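Local coordinates for protein 401aa long hypothetical glucose-1-phosphate thymidylyltransferase (Sulfolobus tokodaii, PDB 2GGO) that is probably a bifunctional enzyme in the synthesis of UDP-N-acetylglucosamine and UDP-N-acetylgalactosamine, with a nucleotidyltransferase domain joined to a hexapeptide-repeat domain, at residues L133-E146 with T185-V199. Residues are numbered along the deposited sequence; the frame is centred on the assembly and turned at random.
Sequences LVLDNQNNLSKIIE and TDAINLMAKDHRVKV
The amide of N140 lies over one face of the R196 guanidinium, the two planes turned 64° apart and N140 CG set off toward the rim of the group. N140 OD1, also over that face, lies 3.8 Å from K198 CA and close to K198 CG. The second amide, that of N189, reaches from helix 185-194 to the backbone of K143 and I144, and its CG is 3.6 Å from I144 N. Replacing N189 with an alanine would probably leave the backbone of I144 without its polar neighbour and open a gap between helix and strand.

Two hydrogen bonds cross the contact. L141 N donates to V197 O (2.9 Å), and K193 NZ reaches S142 O at 2.7 Å from above the carbonyl plane.

Alongside these polar contacts the apolar side chains pack. CG anti to the backbone N (chi1 -172°) turns the branch of L141 toward residues 185-199, where CD2 meets I188 CG2 at 3.8 Å and also A192 CB, while CD1 touches V199 CG2 at 4.0 Å. I144 CD1 touches both T185 CG2 and I188 CG2, and L135 CD2 packs on V199 CB at 3.8 Å.

At V134 the hairpin carries a classic beta bulge, S142 and K143 both facing that residue, and an Asx turn at D136 shapes its loop. I188 and V199 continue the packing onto I119 of the central sheet. The whole is an antiparallel hairpin of the GT-A-like nucleotidyltransferase domain, packed on helix 185-194 through strand 141-145 and on the start of edge strand 197-201, and it leads into E146, which probably binds N-acetylglucosamine 1-phosphate.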
loop_
_atom_site.group_PDB
_atom_site.type_symbol
_atom_site.label_atom_id
_atom_site.label_comp_id
_atom_site.label_asym_id
_atom_site.label_seq_id
_atom_site.Cartn_x
_atom_site.Cartn_y
_atom_site.Cartn_z
ATOM N N LEU A 133 -7.360 18.019 12.040
ATOM C CA LEU A 133 -7.654 19.319 11.425
ATOM C C LEU A 133 -8.528 20.202 12.312
ATOM O O LEU A 133 -9.695 19.879 12.565
ATOM C CB LEU A 133 -8.297 19.163 10.032
ATOM C CG LEU A 133 -7.599 18.433 8.871
ATOM C CD1 LEU A 133 -8.526 18.431 7.677
ATOM C CD2 LEU A 133 -6.260 19.037 8.484
ATOM N N VAL A 134 -7.946 21.313 12.774
ATOM C CA VAL A 134 -8.659 22.338 13.564
ATOM C C VAL A 134 -9.388 23.315 12.631
ATOM O O VAL A 134 -8.762 24.158 11.973
ATOM C CB VAL A 134 -7.701 23.149 14.510
ATOM C CG1 VAL A 134 -8.484 23.801 15.645
ATOM C CG2 VAL A 134 -6.587 22.276 15.075
ATOM N N LEU A 135 -10.707 23.192 12.569
ATOM C CA LEU A 135 -11.501 24.067 11.719
ATOM C C LEU A 135 -11.972 25.341 12.445
ATOM O O LEU A 135 -12.683 25.251 13.453
ATOM C CB LEU A 135 -12.712 23.307 11.178
ATOM C CG LEU A 135 -12.505 22.180 10.174
ATOM C CD1 LEU A 135 -13.846 21.552 9.852
ATOM C CD2 LEU A 135 -11.831 22.694 8.914
ATOM N N ASP A 136 -11.599 26.515 11.928
ATOM C CA ASP A 136 -12.105 27.797 12.457
ATOM C C ASP A 136 -13.641 27.951 12.350
ATOM O O ASP A 136 -14.322 27.129 11.718
ATOM C CB ASP A 136 -11.390 28.988 11.808
ATOM C CG ASP A 136 -11.789 29.211 10.334
ATOM O OD1 ASP A 136 -12.985 29.080 9.959
ATOM O OD2 ASP A 136 -10.880 29.558 9.545
ATOM N N ASN A 137 -14.165 29.018 12.959
ATOM C CA ASN A 137 -15.617 29.297 13.020
ATOM C C ASN A 137 -16.383 29.219 11.684
ATOM O O ASN A 137 -17.614 29.121 11.670
ATOM C CB ASN A 137 -15.878 30.656 13.709
ATOM C CG ASN A 137 -15.420 31.871 12.861
ATOM O OD1 ASN A 137 -16.238 32.514 12.177
ATOM N ND2 ASN A 137 -14.116 32.187 12.916
ATOM N N GLN A 138 -15.645 29.264 10.577
ATOM C CA GLN A 138 -16.240 29.322 9.248
ATOM C C GLN A 138 -15.914 28.084 8.424
ATOM O O GLN A 138 -16.389 27.932 7.293
ATOM C CB GLN A 138 -15.763 30.575 8.534
ATOM C CG GLN A 138 -16.894 31.379 7.933
ATOM C CD GLN A 138 -16.852 32.828 8.380
ATOM O OE1 GLN A 138 -17.875 33.399 8.767
ATOM N NE2 GLN A 138 -15.656 33.431 8.347
ATOM N N ASN A 139 -15.088 27.218 9.009
ATOM C CA ASN A 139 -14.794 25.872 8.494
ATOM C C ASN A 139 -13.720 25.760 7.395
ATOM O O ASN A 139 -13.578 24.721 6.744
ATOM C CB ASN A 139 -16.088 25.108 8.145
ATOM C CG ASN A 139 -16.983 24.879 9.368
ATOM O OD1 ASN A 139 -16.597 25.185 10.505
ATOM N ND2 ASN A 139 -18.185 24.341 9.134
ATOM N N ASN A 140 -12.960 26.833 7.211
ATOM C CA ASN A 140 -11.668 26.748 6.550
ATOM C C ASN A 140 -10.638 26.370 7.616
ATOM O O ASN A 140 -10.994 26.177 8.775
ATOM C CB ASN A 140 -11.321 28.070 5.867
ATOM C CG ASN A 140 -12.448 28.585 4.985
ATOM O OD1 ASN A 140 -12.996 27.852 4.153
ATOM N ND2 ASN A 140 -12.800 29.854 5.167
ATOM N N LEU A 141 -9.368 26.260 7.248
ATOM C CA LEU A 141 -8.396 25.686 8.166
ATOM C C LEU A 141 -7.862 26.680 9.185
ATOM O O LEU A 141 -7.362 27.746 8.813
ATOM C CB LEU A 141 -7.230 25.043 7.410
ATOM C CG LEU A 141 -6.238 24.227 8.245
ATOM C CD1 LEU A 141 -6.773 22.826 8.514
ATOM C CD2 LEU A 141 -4.869 24.205 7.577
ATOM N N SER A 142 -7.968 26.307 10.462
ATOM C CA SER A 142 -7.319 27.033 11.540
ATOM C C SER A 142 -5.896 26.511 11.682
ATOM O O SER A 142 -4.941 27.200 11.334
ATOM C CB SER A 142 -8.103 26.882 12.838
ATOM O OG SER A 142 -7.838 27.966 13.703
ATOM N N LYS A 143 -5.749 25.284 12.168
ATOM C CA LYS A 143 -4.425 24.637 12.181
ATOM C C LYS A 143 -4.494 23.102 12.053
ATOM O O LYS A 143 -5.589 22.528 12.042
ATOM C CB LYS A 143 -3.547 25.108 13.375
ATOM C CG LYS A 143 -4.083 24.830 14.801
ATOM C CD LYS A 143 -3.332 25.651 15.882
ATOM C CE LYS A 143 -3.929 27.064 16.080
ATOM N NZ LYS A 143 -3.094 28.017 16.882
ATOM N N ILE A 144 -3.333 22.455 11.913
ATOM C CA ILE A 144 -3.238 20.986 11.921
ATOM C C ILE A 144 -2.276 20.537 13.013
ATOM O O ILE A 144 -1.078 20.816 12.937
ATOM C CB ILE A 144 -2.730 20.399 10.573
ATOM C CG1 ILE A 144 -3.347 21.133 9.370
ATOM C CG2 ILE A 144 -2.964 18.871 10.523
ATOM C CD1 ILE A 144 -2.418 21.260 8.168
ATOM N N ILE A 145 -2.801 19.832 14.016
ATOM C CA ILE A 145 -1.992 19.360 15.151
ATOM C C ILE A 145 -1.349 18.022 14.817
ATOM O O ILE A 145 -2.033 17.003 14.658
ATOM C CB ILE A 145 -2.801 19.232 16.484
ATOM C CG1 ILE A 145 -3.980 20.210 16.525
ATOM C CG2 ILE A 145 -1.873 19.421 17.704
ATOM C CD1 ILE A 145 -5.197 19.667 17.241
ATOM N N GLU A 146 -0.026 18.043 14.717
ATOM C CA GLU A 146 0.730 16.866 14.323
ATOM C C GLU A 146 0.859 15.772 15.388
ATOM O O GLU A 146 1.756 15.813 16.242
ATOM C CB GLU A 146 2.095 17.259 13.744
ATOM C CG GLU A 146 2.133 17.147 12.225
ATOM C CD GLU A 146 1.350 15.924 11.710
ATOM O OE1 GLU A 146 0.458 16.112 10.850
ATOM O OE2 GLU A 146 1.606 14.785 12.180
ATOM N N THR A 185 2.976 20.380 6.232
ATOM C CA THR A 185 1.977 20.907 7.168
ATOM C C THR A 185 2.391 22.168 7.951
ATOM O O THR A 185 1.553 23.028 8.220
ATOM C CB THR A 185 1.488 19.818 8.150
ATOM O OG1 THR A 185 2.608 19.068 8.639
ATOM C CG2 THR A 185 0.531 18.873 7.455
ATOM N N ASP A 186 3.674 22.274 8.306
ATOM C CA ASP A 186 4.211 23.439 9.019
ATOM C C ASP A 186 3.965 24.707 8.240
ATOM O O ASP A 186 3.433 25.680 8.780
ATOM C CB ASP A 186 5.715 23.288 9.228
ATOM C CG ASP A 186 6.066 22.320 10.341
ATOM O OD1 ASP A 186 5.199 22.057 11.210
ATOM O OD2 ASP A 186 7.222 21.828 10.339
ATOM N N ALA A 187 4.372 24.669 6.969
ATOM C CA ALA A 187 4.223 25.771 6.019
ATOM C C ALA A 187 2.758 26.102 5.734
ATOM O O ALA A 187 2.394 27.270 5.591
ATOM C CB ALA A 187 4.961 25.450 4.727
ATOM N N ILE A 188 1.923 25.071 5.654
ATOM C CA ILE A 188 0.482 25.241 5.454
ATOM C C ILE A 188 -0.152 25.917 6.672
ATOM O O ILE A 188 -1.192 26.584 6.555
ATOM C CB ILE A 188 -0.237 23.877 5.137
ATOM C CG1 ILE A 188 0.065 23.423 3.699
ATOM C CG2 ILE A 188 -1.751 23.973 5.372
ATOM C CD1 ILE A 188 -0.423 22.023 3.361
ATOM N N ASN A 189 0.482 25.752 7.833
ATOM C CA ASN A 189 -0.058 26.284 9.082
ATOM C C ASN A 189 0.128 27.785 9.294
ATOM O O ASN A 189 -0.769 28.446 9.831
ATOM C CB ASN A 189 0.416 25.468 10.278
ATOM C CG ASN A 189 -0.641 24.500 10.758
ATOM O OD1 ASN A 189 -0.334 23.463 11.333
ATOM N ND2 ASN A 189 -1.901 24.836 10.519
ATOM N N LEU A 190 1.271 28.313 8.854
ATOM C CA LEU A 190 1.491 29.763 8.793
ATOM C C LEU A 190 0.616 30.417 7.721
ATOM O O LEU A 190 0.023 31.470 7.954
ATOM C CB LEU A 190 2.962 30.111 8.505
ATOM C CG LEU A 190 4.175 29.210 8.771
ATOM C CD1 LEU A 190 5.384 29.904 8.148
ATOM C CD2 LEU A 190 4.407 28.870 10.260
ATOM N N MET A 191 0.555 29.789 6.547
ATOM C CA MET A 191 -0.252 30.276 5.431
ATOM C C MET A 191 -1.730 30.362 5.799
ATOM O O MET A 191 -2.408 31.308 5.412
ATOM C CB MET A 191 -0.050 29.394 4.189
ATOM C CG MET A 191 -0.642 29.975 2.897
ATOM S SD MET A 191 -0.592 28.883 1.452
ATOM C CE MET A 191 -1.867 27.703 1.866
ATOM N N ALA A 192 -2.213 29.381 6.562
ATOM C CA ALA A 192 -3.609 29.339 7.015
ATOM C C ALA A 192 -3.988 30.536 7.908
ATOM O O ALA A 192 -5.178 30.834 8.096
ATOM C CB ALA A 192 -3.913 28.007 7.725
ATOM N N LYS A 193 -2.975 31.210 8.457
ATOM C CA LYS A 193 -3.194 32.417 9.257
ATOM C C LYS A 193 -3.453 33.643 8.381
ATOM O O LYS A 193 -4.383 34.419 8.643
ATOM C CB LYS A 193 -2.028 32.651 10.219
ATOM C CG LYS A 193 -1.868 31.520 11.235
ATOM C CD LYS A 193 -3.178 31.264 11.992
ATOM C CE LYS A 193 -3.378 29.788 12.344
ATOM N NZ LYS A 193 -4.812 29.531 12.743
ATOM N N ASP A 194 -2.650 33.793 7.328
ATOM C CA ASP A 194 -2.803 34.890 6.365
ATOM C C ASP A 194 -3.860 34.518 5.322
ATOM O O ASP A 194 -4.834 35.256 5.095
ATOM C CB ASP A 194 -1.465 35.187 5.666
ATOM C CG ASP A 194 -0.249 34.978 6.579
ATOM O OD1 ASP A 194 -0.405 34.494 7.729
ATOM O OD2 ASP A 194 0.882 35.294 6.134
ATOM N N HIS A 195 -3.653 33.357 4.699
ATOM C CA HIS A 195 -4.509 32.897 3.621
ATOM C C HIS A 195 -5.604 31.974 4.102
ATOM O O HIS A 195 -5.442 31.207 5.068
ATOM C CB HIS A 195 -3.692 32.205 2.540
ATOM C CG HIS A 195 -2.789 33.129 1.794
ATOM N ND1 HIS A 195 -1.505 33.411 2.212
ATOM C CD2 HIS A 195 -2.984 33.843 0.661
ATOM C CE1 HIS A 195 -0.946 34.258 1.366
ATOM N NE2 HIS A 195 -1.821 34.531 0.413
ATOM N N ARG A 196 -6.725 32.073 3.398
ATOM C CA ARG A 196 -7.864 31.205 3.580
ATOM C C ARG A 196 -7.565 29.898 2.832
ATOM O O ARG A 196 -7.350 29.894 1.608
ATOM C CB ARG A 196 -9.101 31.929 3.055
ATOM C CG ARG A 196 -10.183 31.096 2.457
ATOM C CD ARG A 196 -10.812 31.901 1.332
ATOM N NE ARG A 196 -12.042 31.294 0.847
ATOM C CZ ARG A 196 -13.211 31.368 1.479
ATOM N NH1 ARG A 196 -13.322 32.030 2.633
ATOM N NH2 ARG A 196 -14.277 30.777 0.957
ATOM N N VAL A 197 -7.509 28.809 3.603
ATOM C CA VAL A 197 -7.226 27.463 3.110
ATOM C C VAL A 197 -8.482 26.608 3.308
ATOM O O VAL A 197 -8.726 26.137 4.417
ATOM C CB VAL A 197 -6.045 26.847 3.890
ATOM C CG1 VAL A 197 -5.594 25.554 3.261
ATOM C CG2 VAL A 197 -4.894 27.800 3.935
ATOM N N LYS A 198 -9.291 26.437 2.257
ATOM C CA LYS A 198 -10.538 25.645 2.318
ATOM C C LYS A 198 -10.288 24.234 2.830
ATOM O O LYS A 198 -9.168 23.741 2.805
ATOM C CB LYS A 198 -11.185 25.534 0.937
ATOM C CG LYS A 198 -12.109 26.660 0.545
ATOM C CD LYS A 198 -13.036 26.253 -0.631
ATOM C CE LYS A 198 -14.118 25.228 -0.213
ATOM N NZ LYS A 198 -15.109 24.930 -1.299
ATOM N N VAL A 199 -11.329 23.587 3.305
ATOM C CA VAL A 199 -11.217 22.203 3.706
ATOM C C VAL A 199 -12.441 21.500 3.130
ATOM O O VAL A 199 -13.584 21.798 3.526
ATOM C CB VAL A 199 -11.089 22.020 5.264
ATOM C CG1 VAL A 199 -11.523 20.636 5.707
ATOM C CG2 VAL A 199 -9.665 22.270 5.735
#